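Local structure of polyketide synthase/nonribosomal peptide synthetase hybrid RzxB (Pseudomonas fluorescens, 5IL6) at residues A241-R252 against D264-C275. The protein probably dehydrates beta-hydroxyacyl intermediates, through the dehydratase domain described here, during assembly of the polyketide rhizoxin. Numbering follows the deposited sequence.
Sequences ADCPASLQVQIR and DLALFDDQGQCC
Val-249 and Leu-267, like Gln-248 and Phe-268, pair across an antiparallel beta hairpin of strands 246-254 and 261-268 in the double hotdog dehydratase domain, and illustrate how one ladder serves two unlike faces. Gln-248 and Phe-268 form a hydrogen-bonded pair, each backbone N 2.7 Å from the other's O. On one face Val-249 CG2 packs on Leu-267 CG at 4.2 Å, and Ile-251 CG1 lies alongside Leu-265 CD2; from helix 204-212, Ala-210 touches Val-249 and Leu-206 touches Leu-247. On the other, Gln-250 CB meets the edge of the Phe-268 ring at CE1 (3.9 Å), while its amide bonds to Gln-184 and Asp-143. Gln-248, extended beyond CG (chi2 180°), carries NE2 to Asp-269 O at 3.3 Å, the acceptor lying in the amide plane. Gly-272 N reaches that oxygen from the opposite face, so two donors grip the start of the type I turn 269-272. With alanine at Gln-248 the NE2 donor is gone, and the turn is likely to lose this tie to strand 246-254. Cys-243, leading into that strand, sets SG 3.5 Å from Cys-275 CB. Such a two-faced hairpin, its apolar side against a helix, is characteristic of the hotdog fold, whose sheet wraps around a central helix.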
loop_
_atom_site.group_PDB
_atom_site.type_symbol
_atom_site.label_atom_id
_atom_site.label_comp_id
_atom_site.label_asym_id
_atom_site.label_seq_id
_atom_site.Cartn_x
_atom_site.Cartn_y
_atom_site.Cartn_z
ATOM N N ALA A 241 -8.603 -4.768 -11.411
ATOM C CA ALA A 241 -7.931 -5.122 -12.651
ATOM C C ALA A 241 -6.458 -4.780 -12.509
ATOM O O ALA A 241 -6.051 -4.061 -11.593
ATOM C CB ALA A 241 -8.552 -4.393 -13.846
ATOM N N ASP A 242 -5.659 -5.315 -13.428
ATOM C CA ASP A 242 -4.242 -4.988 -13.454
ATOM C C ASP A 242 -4.058 -3.489 -13.642
ATOM O O ASP A 242 -4.756 -2.855 -14.439
ATOM C CB ASP A 242 -3.539 -5.758 -14.571
ATOM C CG ASP A 242 -3.536 -7.255 -14.334
ATOM O OD1 ASP A 242 -3.713 -7.674 -13.171
ATOM O OD2 ASP A 242 -3.355 -8.012 -15.311
ATOM N N CYS A 243 -3.114 -2.925 -12.902
ATOM C CA CYS A 243 -2.882 -1.488 -12.930
ATOM C C CYS A 243 -1.719 -1.159 -13.852
ATOM O O CYS A 243 -0.647 -1.760 -13.712
ATOM C CB CYS A 243 -2.592 -0.970 -11.524
ATOM S SG CYS A 243 -3.941 -1.253 -10.353
ATOM N N PRO A 244 -1.872 -0.227 -14.808
ATOM C CA PRO A 244 -0.734 0.127 -15.669
ATOM C C PRO A 244 0.360 0.857 -14.907
ATOM O O PRO A 244 0.238 1.099 -13.702
ATOM C CB PRO A 244 -1.355 1.026 -16.748
ATOM C CG PRO A 244 -2.824 0.999 -16.532
ATOM C CD PRO A 244 -3.088 0.526 -15.155
ATOM N N ALA A 245 1.438 1.216 -15.606
ATOM C CA ALA A 245 2.555 1.913 -14.979
ATOM C C ALA A 245 2.273 3.389 -14.731
ATOM O O ALA A 245 3.074 4.046 -14.060
ATOM C CB ALA A 245 3.809 1.769 -15.844
ATOM N N SER A 246 1.174 3.923 -15.262
ATOM C CA SER A 246 0.766 5.302 -15.033
ATOM C C SER A 246 -0.680 5.309 -14.561
ATOM O O SER A 246 -1.519 4.592 -15.113
ATOM C CB SER A 246 0.913 6.147 -16.306
ATOM O OG SER A 246 0.480 7.480 -16.090
ATOM N N LEU A 247 -0.969 6.115 -13.540
ATOM C CA LEU A 247 -2.266 6.063 -12.881
ATOM C C LEU A 247 -2.736 7.457 -12.498
ATOM O O LEU A 247 -1.933 8.367 -12.275
ATOM C CB LEU A 247 -2.212 5.195 -11.618
ATOM C CG LEU A 247 -1.943 3.706 -11.820
ATOM C CD1 LEU A 247 -1.663 3.035 -10.487
ATOM C CD2 LEU A 247 -3.115 3.043 -12.511
ATOM N N GLN A 248 -4.056 7.599 -12.416
ATOM C CA GLN A 248 -4.705 8.727 -11.764
ATOM C C GLN A 248 -5.264 8.255 -10.432
ATOM O O GLN A 248 -5.786 7.140 -10.332
ATOM C CB GLN A 248 -5.848 9.296 -12.612
ATOM C CG GLN A 248 -5.438 9.910 -13.930
ATOM C CD GLN A 248 -6.632 10.440 -14.694
ATOM O OE1 GLN A 248 -6.974 11.617 -14.589
ATOM N NE2 GLN A 248 -7.284 9.570 -15.459
ATOM N N VAL A 249 -5.159 9.100 -9.410
ATOM C CA VAL A 249 -5.619 8.757 -8.071
ATOM C C VAL A 249 -6.542 9.864 -7.584
ATOM O O VAL A 249 -6.108 11.010 -7.418
ATOM C CB VAL A 249 -4.451 8.560 -7.090
ATOM C CG1 VAL A 249 -4.971 8.127 -5.730
ATOM C CG2 VAL A 249 -3.464 7.536 -7.639
ATOM N N GLN A 250 -7.806 9.520 -7.352
ATOM C CA GLN A 250 -8.757 10.433 -6.736
ATOM C C GLN A 250 -8.776 10.180 -5.236
ATOM O O GLN A 250 -8.935 9.036 -4.797
ATOM C CB GLN A 250 -10.158 10.246 -7.318
ATOM C CG GLN A 250 -11.138 11.308 -6.853
ATOM C CD GLN A 250 -12.536 11.101 -7.388
ATOM O OE1 GLN A 250 -12.789 10.189 -8.174
ATOM N NE2 GLN A 250 -13.459 11.950 -6.952
ATOM N N ILE A 251 -8.626 11.247 -4.456
ATOM C CA ILE A 251 -8.490 11.155 -3.006
ATOM C C ILE A 251 -9.564 12.025 -2.374
ATOM O O ILE A 251 -9.759 13.175 -2.786
ATOM C CB ILE A 251 -7.089 11.592 -2.541
ATOM C CG1 ILE A 251 -6.010 10.748 -3.228
ATOM C CG2 ILE A 251 -6.972 11.477 -1.023
ATOM C CD1 ILE A 251 -4.601 11.251 -3.008
ATOM N N ARG A 252 -10.258 11.477 -1.376
ATOM C CA ARG A 252 -11.294 12.200 -0.647
ATOM C C ARG A 252 -11.033 12.067 0.844
ATOM O O ARG A 252 -10.927 10.950 1.360
ATOM C CB ARG A 252 -12.692 11.675 -0.989
ATOM C CG ARG A 252 -13.800 12.204 -0.077
ATOM C CD ARG A 252 -13.806 13.725 -0.027
ATOM N NE ARG A 252 -14.980 14.263 0.655
ATOM C CZ ARG A 252 -16.191 14.329 0.110
ATOM N NH1 ARG A 252 -16.399 13.878 -1.121
ATOM N NH2 ARG A 252 -17.199 14.844 0.800
ATOM N N ASP A 264 -10.458 8.097 1.569
ATOM C CA ASP A 264 -10.799 7.105 0.562
ATOM C C ASP A 264 -10.052 7.436 -0.723
ATOM O O ASP A 264 -9.932 8.607 -1.100
ATOM C CB ASP A 264 -12.306 7.061 0.293
ATOM C CG ASP A 264 -13.121 6.842 1.553
ATOM O OD1 ASP A 264 -12.874 5.841 2.258
ATOM O OD2 ASP A 264 -14.021 7.664 1.833
ATOM N N LEU A 265 -9.546 6.402 -1.394
ATOM C CA LEU A 265 -8.782 6.575 -2.618
ATOM C C LEU A 265 -9.315 5.636 -3.689
ATOM O O LEU A 265 -9.832 4.555 -3.392
ATOM C CB LEU A 265 -7.279 6.299 -2.409
ATOM C CG LEU A 265 -6.508 7.203 -1.443
ATOM C CD1 LEU A 265 -6.743 6.804 0.008
ATOM C CD2 LEU A 265 -5.020 7.181 -1.771
ATOM N N ALA A 266 -9.184 6.064 -4.940
ATOM C CA ALA A 266 -9.521 5.229 -6.083
ATOM C C ALA A 266 -8.457 5.435 -7.146
ATOM O O ALA A 266 -8.092 6.575 -7.449
ATOM C CB ALA A 266 -10.911 5.566 -6.637
ATOM N N LEU A 267 -7.962 4.335 -7.703
ATOM C CA LEU A 267 -6.897 4.364 -8.693
ATOM C C LEU A 267 -7.491 4.082 -10.062
ATOM O O LEU A 267 -8.223 3.100 -10.236
ATOM C CB LEU A 267 -5.812 3.338 -8.356
ATOM C CG LEU A 267 -4.920 3.663 -7.151
ATOM C CD1 LEU A 267 -5.700 3.652 -5.840
ATOM C CD2 LEU A 267 -3.748 2.699 -7.073
ATOM N N PHE A 268 -7.174 4.939 -11.029
ATOM C CA PHE A 268 -7.704 4.825 -12.376
ATOM C C PHE A 268 -6.558 4.832 -13.373
ATOM O O PHE A 268 -5.511 5.439 -13.135
ATOM C CB PHE A 268 -8.669 5.978 -12.711
ATOM C CG PHE A 268 -9.768 6.169 -11.704
ATOM C CD1 PHE A 268 -9.554 6.925 -10.563
ATOM C CD2 PHE A 268 -11.018 5.607 -11.905
ATOM C CE1 PHE A 268 -10.562 7.110 -9.635
ATOM C CE2 PHE A 268 -12.031 5.789 -10.980
ATOM C CZ PHE A 268 -11.802 6.542 -9.846
ATOM N N ASP A 269 -6.769 4.164 -14.502
ATOM C CA ASP A 269 -5.812 4.251 -15.591
ATOM C C ASP A 269 -5.963 5.596 -16.299
ATOM O O ASP A 269 -6.861 6.388 -16.003
ATOM C CB ASP A 269 -5.994 3.083 -16.564
ATOM C CG ASP A 269 -7.323 3.121 -17.301
ATOM O OD1 ASP A 269 -8.081 4.103 -17.152
ATOM O OD2 ASP A 269 -7.615 2.151 -18.031
ATOM N N ASP A 270 -5.062 5.859 -17.248
ATOM C CA ASP A 270 -5.087 7.142 -17.938
ATOM C C ASP A 270 -6.387 7.358 -18.702
ATOM O O ASP A 270 -6.684 8.494 -19.088
ATOM C CB ASP A 270 -3.904 7.247 -18.901
ATOM C CG ASP A 270 -2.590 7.517 -18.189
ATOM O OD1 ASP A 270 -2.608 7.768 -16.965
ATOM O OD2 ASP A 270 -1.535 7.487 -18.857
ATOM N N GLN A 271 -7.163 6.299 -18.934
ATOM C CA GLN A 271 -8.445 6.420 -19.616
ATOM C C GLN A 271 -9.615 6.613 -18.662
ATOM O O GLN A 271 -10.738 6.827 -19.128
ATOM C CB GLN A 271 -8.718 5.175 -20.469
ATOM C CG GLN A 271 -7.957 5.110 -21.785
ATOM C CD GLN A 271 -6.460 4.972 -21.596
ATOM O OE1 GLN A 271 -5.998 4.232 -20.727
ATOM N NE2 GLN A 271 -5.693 5.670 -22.424
ATOM N N GLY A 272 -9.388 6.547 -17.352
ATOM C CA GLY A 272 -10.453 6.714 -16.384
ATOM C C GLY A 272 -11.090 5.433 -15.889
ATOM O O GLY A 272 -12.099 5.501 -15.174
ATOM N N GLN A 273 -10.548 4.271 -16.251
ATOM C CA GLN A 273 -11.053 2.999 -15.749
ATOM C C GLN A 273 -10.579 2.783 -14.319
ATOM O O GLN A 273 -9.389 2.925 -14.028
ATOM C CB GLN A 273 -10.563 1.841 -16.618
ATOM C CG GLN A 273 -10.815 1.995 -18.106
ATOM C CD GLN A 273 -12.163 1.449 -18.531
ATOM O OE1 GLN A 273 -12.689 0.512 -17.930
ATOM N NE2 GLN A 273 -12.730 2.034 -19.580
ATOM N N CYS A 274 -11.499 2.411 -13.436
ATOM C CA CYS A 274 -11.116 2.116 -12.064
ATOM C C CYS A 274 -10.398 0.775 -11.990
ATOM O O CYS A 274 -10.927 -0.251 -12.429
ATOM C CB CYS A 274 -12.338 2.100 -11.151
ATOM S SG CYS A 274 -11.876 1.905 -9.420
ATOM N N CYS A 275 -9.189 0.784 -11.432
ATOM C CA CYS A 275 -8.399 -0.428 -11.264
ATOM C C CYS A 275 -8.287 -0.885 -9.818
ATOM O O CYS A 275 -8.131 -2.082 -9.576
ATOM C CB CYS A 275 -6.988 -0.223 -11.829
ATOM S SG CYS A 275 -6.952 0.049 -13.614
HETATM O O HOH W 1 -2.820 4.565 -17.452
#